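2L protein (Yaba-like disease virus, PDB 3IT8) adopts an MHC class I-like architecture and, as a poxvirus decoy, binds the host cytokine tumour necrosis factor. Local coordinates at residues K180-V188 and V283-T294; T214-F222 and R232-K240. All coordinates share one frame; numbering follows the deposited sequence.

How the interactions relate
Both contacts lie within the Ig-like domain, on the same side of the chain's centre, with centres about 16 Å apart. Interaction 2 comes between the two segments of interaction 1 in sequence, nested in the loop that interaction 1 closes. Strands 213-218, 279-284 and 291-293 form one antiparallel sheet: interaction 1 joins it to strand 185-189, an outer strand of the four-stranded sheet, while interaction 2 lays the loop 232-240 against its outer strand 213-218. The two touch directly, Phe284 packing on Lys215, Val292 on Phe222 and Val188 on Trp216. Interaction 1 is thus a contact between the two sheets, and interaction 2 one between an outer strand and a loop.

Interaction 1: K180-V188 and V283-T294; sequences KDTTPTVKV and VFHDTLEAQVYT
Val186 sits over the face of the Tyr293 ring, crossing it at about a right angle, in a CH-pi contact: its CB lies 3.5 Å from the ring centroid and 10° off the normal. With CG1 anti to the backbone N (chi1 -170°), the isopropyl group straddles the ring, CG1 near CG and CD1 and CG2 near CZ and OH.

Apolar packing extends this on both sides. Val188 CG2 rests 3.8 Å from Tyr293 CB, and Val186 CG1 meets Val283 CG2 at 4.2 Å. Farther back along 180-188, Pro184 and Leu288 reach toward each other, Pro184 CD lying 3.6 Å from Leu288 CD1. Thr183 also packs against Leu288 CD1 through its methyl group, and its OG1 faces the CB and CG2 of Thr287 in the turn between strands 279-284 and 291-293.

The polar end is at Asp181, whose OD2 comes within 4.3 Å of Asp286 OD2, a pair of like charges. Asp286 has a stronger partner in the chain terminus, Ile1 N, which hydrogen-bonds to the same OD2 and probably offsets part of that repulsion.

Between these two segments no hydrogen bond forms; where strand 185-189 of one sheet passes strand 291-293 of the other, they meet mainly through apolar side chains and the face of Tyr293.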
loop_
_atom_site.group_PDB
_atom_site.type_symbol
_atom_site.label_atom_id
_atom_site.label_comp_id
_atom_site.label_asym_id
_atom_site.label_seq_id
_atom_site.Cartn_x
_atom_site.Cartn_y
_atom_site.Cartn_z
ATOM N N LYS D 180 32.484 -28.090 -2.226
ATOM C CA LYS D 180 31.084 -28.147 -1.824
ATOM C C LYS D 180 30.935 -27.657 -0.379
ATOM O O LYS D 180 31.883 -27.687 0.408
ATOM C CB LYS D 180 30.570 -29.578 -1.926
ATOM C CG LYS D 180 31.312 -30.528 -1.007
ATOM C CD LYS D 180 30.523 -31.797 -0.766
ATOM C CE LYS D 180 31.168 -32.642 0.322
ATOM N NZ LYS D 180 30.334 -33.835 0.649
ATOM N N ASP D 181 29.742 -27.199 -0.029
ATOM C CA ASP D 181 29.496 -26.735 1.328
ATOM C C ASP D 181 29.704 -27.894 2.292
ATOM O O ASP D 181 29.371 -29.043 1.993
ATOM C CB ASP D 181 28.067 -26.204 1.453
ATOM C CG ASP D 181 27.960 -24.737 1.097
ATOM O OD1 ASP D 181 28.628 -24.301 0.141
ATOM O OD2 ASP D 181 27.199 -24.017 1.767
ATOM N N THR D 182 30.268 -27.589 3.451
ATOM C CA THR D 182 30.502 -28.611 4.462
ATOM C C THR D 182 30.165 -28.102 5.860
ATOM O O THR D 182 30.756 -27.134 6.347
ATOM C CB THR D 182 31.950 -29.088 4.422
ATOM O OG1 THR D 182 32.127 -29.896 3.253
ATOM C CG2 THR D 182 32.306 -29.882 5.679
ATOM N N THR D 183 29.207 -28.771 6.502
ATOM C CA THR D 183 28.769 -28.382 7.832
ATOM C C THR D 183 29.760 -28.752 8.911
ATOM O O THR D 183 30.247 -29.862 8.965
ATOM C CB THR D 183 27.442 -29.010 8.163
ATOM O OG1 THR D 183 26.556 -28.835 7.051
ATOM C CG2 THR D 183 26.860 -28.347 9.393
ATOM N N PRO D 184 30.060 -27.813 9.799
ATOM C CA PRO D 184 31.010 -28.055 10.878
ATOM C C PRO D 184 30.424 -28.764 12.095
ATOM O O PRO D 184 29.215 -28.973 12.192
ATOM C CB PRO D 184 31.466 -26.652 11.226
ATOM C CG PRO D 184 30.172 -25.902 11.144
ATOM C CD PRO D 184 29.575 -26.423 9.840
ATOM N N THR D 185 31.318 -29.105 13.018
ATOM C CA THR D 185 30.995 -29.755 14.272
ATOM C C THR D 185 31.351 -28.717 15.310
ATOM O O THR D 185 32.437 -28.151 15.254
ATOM C CB THR D 185 31.881 -30.971 14.502
ATOM O OG1 THR D 185 31.514 -32.003 13.587
ATOM C CG2 THR D 185 31.744 -31.471 15.919
ATOM N N VAL D 186 30.459 -28.456 16.255
ATOM C CA VAL D 186 30.763 -27.451 17.257
ATOM C C VAL D 186 30.729 -28.034 18.650
ATOM O O VAL D 186 29.965 -28.960 18.939
ATOM C CB VAL D 186 29.771 -26.265 17.186
ATOM C CG1 VAL D 186 30.255 -25.117 18.063
ATOM C CG2 VAL D 186 29.597 -25.821 15.746
ATOM N N LYS D 187 31.585 -27.488 19.502
ATOM C CA LYS D 187 31.684 -27.897 20.896
ATOM C C LYS D 187 32.214 -26.696 21.665
ATOM O O LYS D 187 33.159 -26.050 21.217
ATOM C CB LYS D 187 32.641 -29.079 21.032
ATOM C CG LYS D 187 32.143 -30.339 20.341
ATOM C CD LYS D 187 33.285 -31.174 19.790
ATOM C CE LYS D 187 32.756 -32.335 18.959
ATOM N NZ LYS D 187 33.844 -33.034 18.223
ATOM N N VAL D 188 31.588 -26.372 22.792
ATOM C CA VAL D 188 32.036 -25.247 23.604
ATOM C C VAL D 188 32.646 -25.814 24.876
ATOM O O VAL D 188 32.000 -26.572 25.575
ATOM C CB VAL D 188 30.875 -24.329 24.016
ATOM C CG1 VAL D 188 31.413 -23.186 24.856
ATOM C CG2 VAL D 188 30.156 -23.795 22.790
ATOM N N VAL D 283 27.040 -19.587 16.443
ATOM C CA VAL D 283 27.861 -19.740 15.244
ATOM C C VAL D 283 27.138 -19.417 13.949
ATOM O O VAL D 283 26.117 -20.032 13.640
ATOM C CB VAL D 283 28.386 -21.176 15.154
ATOM C CG1 VAL D 283 29.021 -21.428 13.808
ATOM C CG2 VAL D 283 29.378 -21.417 16.275
ATOM N N PHE D 284 27.673 -18.455 13.195
ATOM C CA PHE D 284 27.079 -18.065 11.920
ATOM C C PHE D 284 27.894 -18.626 10.769
ATOM O O PHE D 284 29.065 -18.304 10.610
ATOM C CB PHE D 284 27.008 -16.553 11.802
ATOM C CG PHE D 284 26.118 -15.918 12.812
ATOM C CD1 PHE D 284 26.609 -15.552 14.056
ATOM C CD2 PHE D 284 24.774 -15.674 12.519
ATOM C CE1 PHE D 284 25.775 -14.947 14.999
ATOM C CE2 PHE D 284 23.925 -15.069 13.458
ATOM C CZ PHE D 284 24.428 -14.704 14.699
ATOM N N HIS D 285 27.263 -19.475 9.970
ATOM C CA HIS D 285 27.919 -20.088 8.824
ATOM C C HIS D 285 26.885 -20.407 7.737
ATOM O O HIS D 285 25.693 -20.480 8.021
ATOM C CB HIS D 285 28.617 -21.362 9.264
ATOM C CG HIS D 285 29.354 -22.047 8.166
ATOM N ND1 HIS D 285 30.592 -21.636 7.733
ATOM C CD2 HIS D 285 29.009 -23.094 7.383
ATOM C CE1 HIS D 285 30.981 -22.401 6.730
ATOM N NE2 HIS D 285 30.039 -23.293 6.496
ATOM N N ASP D 286 27.335 -20.591 6.498
ATOM C CA ASP D 286 26.417 -20.885 5.397
ATOM C C ASP D 286 25.545 -22.098 5.693
ATOM O O ASP D 286 24.336 -22.075 5.466
ATOM C CB ASP D 286 27.199 -21.071 4.097
ATOM C CG ASP D 286 27.489 -19.748 3.401
ATOM O OD1 ASP D 286 27.458 -18.701 4.090
ATOM O OD2 ASP D 286 27.750 -19.761 2.172
ATOM N N THR D 287 26.156 -23.163 6.189
ATOM C CA THR D 287 25.401 -24.346 6.574
ATOM C C THR D 287 24.917 -23.901 7.949
ATOM O O THR D 287 25.640 -23.187 8.630
ATOM C CB THR D 287 26.328 -25.574 6.676
ATOM O OG1 THR D 287 27.294 -25.382 7.715
ATOM C CG2 THR D 287 27.075 -25.769 5.352
ATOM N N LEU D 288 23.721 -24.292 8.365
ATOM C CA LEU D 288 23.177 -23.833 9.659
ATOM C C LEU D 288 23.186 -22.308 9.802
ATOM O O LEU D 288 24.023 -21.766 10.504
ATOM C CB LEU D 288 23.920 -24.469 10.868
ATOM C CG LEU D 288 25.382 -24.462 11.410
ATOM C CD1 LEU D 288 26.264 -25.245 10.481
ATOM C CD2 LEU D 288 25.934 -23.075 11.644
ATOM N N GLU D 289 22.251 -21.622 9.142
ATOM C CA GLU D 289 22.164 -20.153 9.184
ATOM C C GLU D 289 22.701 -19.517 10.477
ATOM O O GLU D 289 23.451 -18.543 10.440
ATOM C CB GLU D 289 20.721 -19.703 8.938
ATOM C CG GLU D 289 20.204 -20.034 7.541
ATOM C CD GLU D 289 18.820 -19.454 7.271
ATOM O OE1 GLU D 289 17.875 -19.782 8.022
ATOM O OE2 GLU D 289 18.678 -18.669 6.305
ATOM N N ALA D 290 22.322 -20.071 11.619
ATOM C CA ALA D 290 22.804 -19.566 12.899
ATOM C C ALA D 290 22.368 -20.500 14.019
ATOM O O ALA D 290 21.188 -20.543 14.373
ATOM C CB ALA D 290 22.279 -18.173 13.151
ATOM N N GLN D 291 23.317 -21.258 14.569
ATOM C CA GLN D 291 23.026 -22.192 15.655
ATOM C C GLN D 291 23.644 -21.790 16.988
ATOM O O GLN D 291 24.719 -21.192 17.036
ATOM C CB GLN D 291 23.492 -23.590 15.306
ATOM C CG GLN D 291 22.444 -24.409 14.619
ATOM C CD GLN D 291 22.740 -25.895 14.720
ATOM O OE1 GLN D 291 23.004 -26.411 15.814
ATOM N NE2 GLN D 291 22.696 -26.596 13.583
ATOM N N VAL D 292 22.951 -22.125 18.076
ATOM C CA VAL D 292 23.432 -21.795 19.410
ATOM C C VAL D 292 24.039 -23.036 20.062
ATOM O O VAL D 292 23.545 -24.154 19.881
ATOM C CB VAL D 292 22.295 -21.257 20.284
ATOM C CG1 VAL D 292 22.868 -20.558 21.497
ATOM C CG2 VAL D 292 21.428 -20.304 19.481
ATOM N N TYR D 293 25.135 -22.841 20.793
ATOM C CA TYR D 293 25.831 -23.942 21.466
ATOM C C TYR D 293 26.191 -23.552 22.894
ATOM O O TYR D 293 26.656 -22.441 23.150
ATOM C CB TYR D 293 27.085 -24.327 20.695
ATOM C CG TYR D 293 26.806 -24.757 19.277
ATOM C CD1 TYR D 293 26.808 -23.830 18.228
ATOM C CD2 TYR D 293 26.532 -26.088 18.976
ATOM C CE1 TYR D 293 26.546 -24.230 16.902
ATOM C CE2 TYR D 293 26.266 -26.496 17.664
ATOM C CZ TYR D 293 26.279 -25.563 16.633
ATOM O OH TYR D 293 26.053 -25.969 15.343
ATOM N N THR D 294 26.006 -24.485 23.823
ATOM C CA THR D 294 26.248 -24.184 25.234
ATOM C C THR D 294 27.322 -24.968 25.972
ATOM O O THR D 294 28.261 -25.499 25.382
ATOM C CB THR D 294 24.945 -24.365 26.038
ATOM O OG1 THR D 294 24.469 -25.705 25.859
ATOM C CG2 THR D 294 23.877 -23.394 25.570
#

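Interaction 2: T214-F222 and R232-K240; sequences TKWIESEHF and RYYPEWGRK
Tyr234 and Pro235 lie against Ile217, His221 and Phe222, so that the loop 232-240 covers the outer strand 213-218 of the Ig-like sandwich and the 3-10 turn that follows it. The Tyr234 and Phe222 rings run nearly parallel, their planes 24° apart, but they are slid so far that they barely overlap: the centroids are 5.3 Å apart and Tyr234 CE2 stands over the phenylalanine face, off toward its rim. Tyr228 stacks on Tyr234 as well, and the Tyr234 hydroxyl is hydrogen-bonded to Val229 N, which anchors the far end of the ring. At its near end Ile217 crosses at about a right angle and brings CD1 to 3.8 Å from Tyr234 CB.

His221 turns one face to Pro235. Pro235 CD lies above the middle of the imidazole, 3.7 Å from the centroid, in a CH-pi contact, and Glu220 CG covers the opposite face, so the ring is sandwiched between aliphatic groups.

Farther along, Trp237 turns a face to Glu218: OE2 of the glutamate stands 3.6 Å above the indole plane, near its rim beside CZ2 and CE2. The CB atoms of Trp216 and Trp237 also pack, at 4.3 Å. Trp216 then runs inward, where its NE1 is hydrogen-bonded to Asp267.

The charged pair lies on the flank of Ile217, across the strand from Trp216. Glu236 is poorly ordered, so the details of its bridge are less certain. With CG wedged between its backbone N and carbonyl carbon (chi1 68°), it meets the extended chain of Lys215 obliquely; OE1 lies alongside the lysine methylenes, while the salt bridge from Lys215 NZ reaches Glu236 OE2 at 3.1 Å, coming in from 41° above the carboxylate plane.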
loop_
_atom_site.group_PDB
_atom_site.type_symbol
_atom_site.label_atom_id
_atom_site.label_comp_id
_atom_site.label_asym_id
_atom_site.label_seq_id
_atom_site.Cartn_x
_atom_site.Cartn_y
_atom_site.Cartn_z
ATOM N N THR D 214 31.327 -15.661 14.930
ATOM C CA THR D 214 30.880 -16.145 16.205
ATOM C C THR D 214 30.430 -15.006 17.110
ATOM O O THR D 214 31.077 -13.949 17.176
ATOM C CB THR D 214 32.034 -16.925 16.851
ATOM O OG1 THR D 214 31.523 -18.092 17.472
ATOM C CG2 THR D 214 32.749 -16.090 17.888
ATOM N N LYS D 215 29.311 -15.230 17.797
ATOM C CA LYS D 215 28.762 -14.253 18.742
ATOM C C LYS D 215 28.555 -14.881 20.112
ATOM O O LYS D 215 27.968 -15.955 20.233
ATOM C CB LYS D 215 27.416 -13.694 18.255
ATOM C CG LYS D 215 27.519 -12.751 17.092
ATOM C CD LYS D 215 26.214 -12.051 16.808
ATOM C CE LYS D 215 26.434 -10.967 15.762
ATOM N NZ LYS D 215 25.290 -10.010 15.660
ATOM N N TRP D 216 29.056 -14.207 21.137
ATOM C CA TRP D 216 28.888 -14.672 22.509
ATOM C C TRP D 216 27.778 -13.866 23.172
ATOM O O TRP D 216 27.889 -12.648 23.335
ATOM C CB TRP D 216 30.189 -14.530 23.303
ATOM C CG TRP D 216 31.235 -15.476 22.849
ATOM C CD1 TRP D 216 32.168 -15.256 21.888
ATOM C CD2 TRP D 216 31.419 -16.829 23.290
ATOM N NE1 TRP D 216 32.929 -16.385 21.697
ATOM C CE2 TRP D 216 32.489 -17.368 22.545
ATOM C CE3 TRP D 216 30.783 -17.638 24.239
ATOM C CZ2 TRP D 216 32.943 -18.684 22.721
ATOM C CZ3 TRP D 216 31.233 -18.948 24.412
ATOM C CH2 TRP D 216 32.303 -19.456 23.657
ATOM N N ILE D 217 26.706 -14.558 23.547
ATOM C CA ILE D 217 25.555 -13.914 24.169
ATOM C C ILE D 217 25.174 -14.566 25.494
ATOM O O ILE D 217 25.104 -15.792 25.590
ATOM C CB ILE D 217 24.350 -13.979 23.228
ATOM C CG1 ILE D 217 24.715 -13.356 21.877
ATOM C CG2 ILE D 217 23.186 -13.268 23.840
ATOM C CD1 ILE D 217 23.655 -13.510 20.830
ATOM N N GLU D 218 24.930 -13.753 26.515
ATOM C CA GLU D 218 24.547 -14.291 27.812
ATOM C C GLU D 218 23.266 -15.103 27.630
ATOM O O GLU D 218 22.318 -14.634 26.998
ATOM C CB GLU D 218 24.362 -13.155 28.812
ATOM C CG GLU D 218 25.689 -12.624 29.323
ATOM C CD GLU D 218 25.555 -11.340 30.112
ATOM O OE1 GLU D 218 24.690 -11.275 31.012
ATOM O OE2 GLU D 218 26.326 -10.393 29.837
ATOM N N SER D 219 23.247 -16.320 28.171
ATOM C CA SER D 219 22.094 -17.216 28.032
ATOM C C SER D 219 20.742 -16.675 28.502
ATOM O O SER D 219 19.693 -17.142 28.044
ATOM C CB SER D 219 22.377 -18.539 28.738
ATOM O OG SER D 219 22.640 -18.321 30.108
ATOM N N GLU D 220 20.756 -15.710 29.417
ATOM C CA GLU D 220 19.511 -15.133 29.912
ATOM C C GLU D 220 18.668 -14.610 28.745
ATOM O O GLU D 220 17.446 -14.756 28.723
ATOM C CB GLU D 220 19.800 -13.987 30.880
ATOM C CG GLU D 220 20.626 -12.875 30.271
ATOM C CD GLU D 220 20.627 -11.614 31.113
ATOM O OE1 GLU D 220 19.536 -11.034 31.302
ATOM O OE2 GLU D 220 21.716 -11.201 31.582
ATOM N N HIS D 221 19.340 -14.014 27.769
ATOM C CA HIS D 221 18.671 -13.448 26.608
ATOM C C HIS D 221 17.937 -14.434 25.714
ATOM O O HIS D 221 17.219 -14.027 24.802
ATOM C CB HIS D 221 19.674 -12.667 25.779
ATOM C CG HIS D 221 20.272 -11.516 26.511
ATOM N ND1 HIS D 221 19.501 -10.533 27.095
ATOM C CD2 HIS D 221 21.561 -11.184 26.757
ATOM C CE1 HIS D 221 20.292 -9.643 27.667
ATOM N NE2 HIS D 221 21.547 -10.013 27.477
ATOM N N PHE D 222 18.110 -15.725 25.951
ATOM C CA PHE D 222 17.410 -16.695 25.127
ATOM C C PHE D 222 16.138 -17.189 25.800
ATOM O O PHE D 222 15.504 -18.138 25.331
ATOM C CB PHE D 222 18.328 -17.864 24.777
ATOM C CG PHE D 222 19.376 -17.508 23.776
ATOM C CD1 PHE D 222 20.550 -16.874 24.168
ATOM C CD2 PHE D 222 19.159 -17.731 22.421
ATOM C CE1 PHE D 222 21.488 -16.464 23.229
ATOM C CE2 PHE D 222 20.084 -17.325 21.478
ATOM C CZ PHE D 222 21.254 -16.689 21.886
ATOM N N ARG D 232 15.486 -10.473 15.878
ATOM C CA ARG D 232 15.528 -10.104 17.286
ATOM C C ARG D 232 16.800 -9.420 17.728
ATOM O O ARG D 232 17.870 -9.706 17.196
ATOM C CB ARG D 232 15.295 -11.342 18.134
ATOM C CG ARG D 232 15.132 -11.060 19.609
ATOM C CD ARG D 232 14.555 -12.281 20.289
ATOM N NE ARG D 232 13.264 -12.620 19.708
ATOM C CZ ARG D 232 12.587 -13.732 19.979
ATOM N NH1 ARG D 232 13.083 -14.621 20.820
ATOM N NH2 ARG D 232 11.407 -13.955 19.416
ATOM N N TYR D 233 16.684 -8.517 18.696
ATOM C CA TYR D 233 17.845 -7.805 19.214
ATOM C C TYR D 233 18.561 -8.624 20.298
ATOM O O TYR D 233 17.903 -9.293 21.092
ATOM C CB TYR D 233 17.425 -6.463 19.804
ATOM C CG TYR D 233 18.551 -5.778 20.528
ATOM C CD1 TYR D 233 19.589 -5.167 19.826
ATOM C CD2 TYR D 233 18.623 -5.808 21.915
ATOM C CE1 TYR D 233 20.672 -4.605 20.488
ATOM C CE2 TYR D 233 19.699 -5.255 22.591
ATOM C CZ TYR D 233 20.720 -4.655 21.877
ATOM O OH TYR D 233 21.789 -4.111 22.560
ATOM N N TYR D 234 19.895 -8.568 20.332
ATOM C CA TYR D 234 20.672 -9.286 21.347
ATOM C C TYR D 234 21.939 -8.552 21.759
ATOM O O TYR D 234 22.765 -8.227 20.911
ATOM C CB TYR D 234 21.148 -10.655 20.853
ATOM C CG TYR D 234 20.094 -11.675 20.502
ATOM C CD1 TYR D 234 19.680 -11.852 19.180
ATOM C CD2 TYR D 234 19.536 -12.493 21.480
ATOM C CE1 TYR D 234 18.738 -12.830 18.839
ATOM C CE2 TYR D 234 18.589 -13.469 21.153
ATOM C CZ TYR D 234 18.198 -13.632 19.829
ATOM O OH TYR D 234 17.273 -14.592 19.490
ATOM N N PRO D 235 22.112 -8.272 23.059
ATOM C CA PRO D 235 23.341 -7.589 23.496
ATOM C C PRO D 235 24.404 -8.661 23.209
ATOM O O PRO D 235 24.105 -9.853 23.365
ATOM C CB PRO D 235 23.108 -7.399 24.987
ATOM C CG PRO D 235 21.610 -7.275 25.079
ATOM C CD PRO D 235 21.137 -8.362 24.157
ATOM N N GLU D 236 25.626 -8.306 22.818
ATOM C CA GLU D 236 26.527 -9.399 22.488
ATOM C C GLU D 236 27.978 -9.546 22.924
ATOM O O GLU D 236 28.704 -10.309 22.293
ATOM C CB GLU D 236 26.482 -9.623 20.978
ATOM C CG GLU D 236 27.076 -8.499 20.165
ATOM C CD GLU D 236 27.251 -8.884 18.713
ATOM O OE1 GLU D 236 27.970 -9.872 18.450
ATOM O OE2 GLU D 236 26.673 -8.205 17.838
ATOM N N TRP D 237 28.435 -8.878 23.974
ATOM C CA TRP D 237 29.834 -9.078 24.375
ATOM C C TRP D 237 30.797 -8.884 23.204
ATOM O O TRP D 237 31.381 -9.855 22.722
ATOM C CB TRP D 237 30.030 -10.504 24.911
ATOM C CG TRP D 237 29.967 -10.659 26.396
ATOM C CD1 TRP D 237 29.972 -11.836 27.091
ATOM C CD2 TRP D 237 29.928 -9.612 27.379
ATOM N NE1 TRP D 237 29.937 -11.590 28.441
ATOM C CE2 TRP D 237 29.910 -10.235 28.647
ATOM C CE3 TRP D 237 29.908 -8.207 27.312
ATOM C CZ2 TRP D 237 29.873 -9.500 29.843
ATOM C CZ3 TRP D 237 29.872 -7.479 28.499
ATOM C CH2 TRP D 237 29.854 -8.128 29.748
ATOM N N GLY D 238 30.970 -7.648 22.747
ATOM C CA GLY D 238 31.866 -7.401 21.629
ATOM C C GLY D 238 33.319 -7.757 21.900
ATOM O O GLY D 238 33.747 -7.786 23.054
ATOM N N ARG D 239 34.072 -8.046 20.837
ATOM C CA ARG D 239 35.491 -8.384 20.955
ATOM C C ARG D 239 36.251 -7.070 20.799
ATOM O O ARG D 239 35.658 -6.055 20.442
ATOM C CB ARG D 239 35.894 -9.376 19.853
ATOM C CG ARG D 239 35.112 -10.696 19.876
ATOM C CD ARG D 239 35.851 -11.832 20.612
ATOM N NE ARG D 239 36.682 -12.651 19.718
ATOM C CZ ARG D 239 37.867 -12.284 19.221
ATOM N NH1 ARG D 239 38.392 -11.102 19.525
ATOM N NH2 ARG D 239 38.524 -13.103 18.406
ATOM N N LYS D 240 37.550 -7.070 21.077
ATOM C CA LYS D 240 38.335 -5.842 20.944
ATOM C C LYS D 240 39.337 -5.955 19.797
ATOM O O LYS D 240 40.255 -6.773 19.844
ATOM C CB LYS D 240 39.083 -5.533 22.245
ATOM C CG LYS D 240 39.909 -4.261 22.179
ATOM C CD LYS D 240 40.826 -4.117 23.379
ATOM C CE LYS D 240 41.762 -2.923 23.204
ATOM N NZ LYS D 240 42.796 -2.842 24.277
#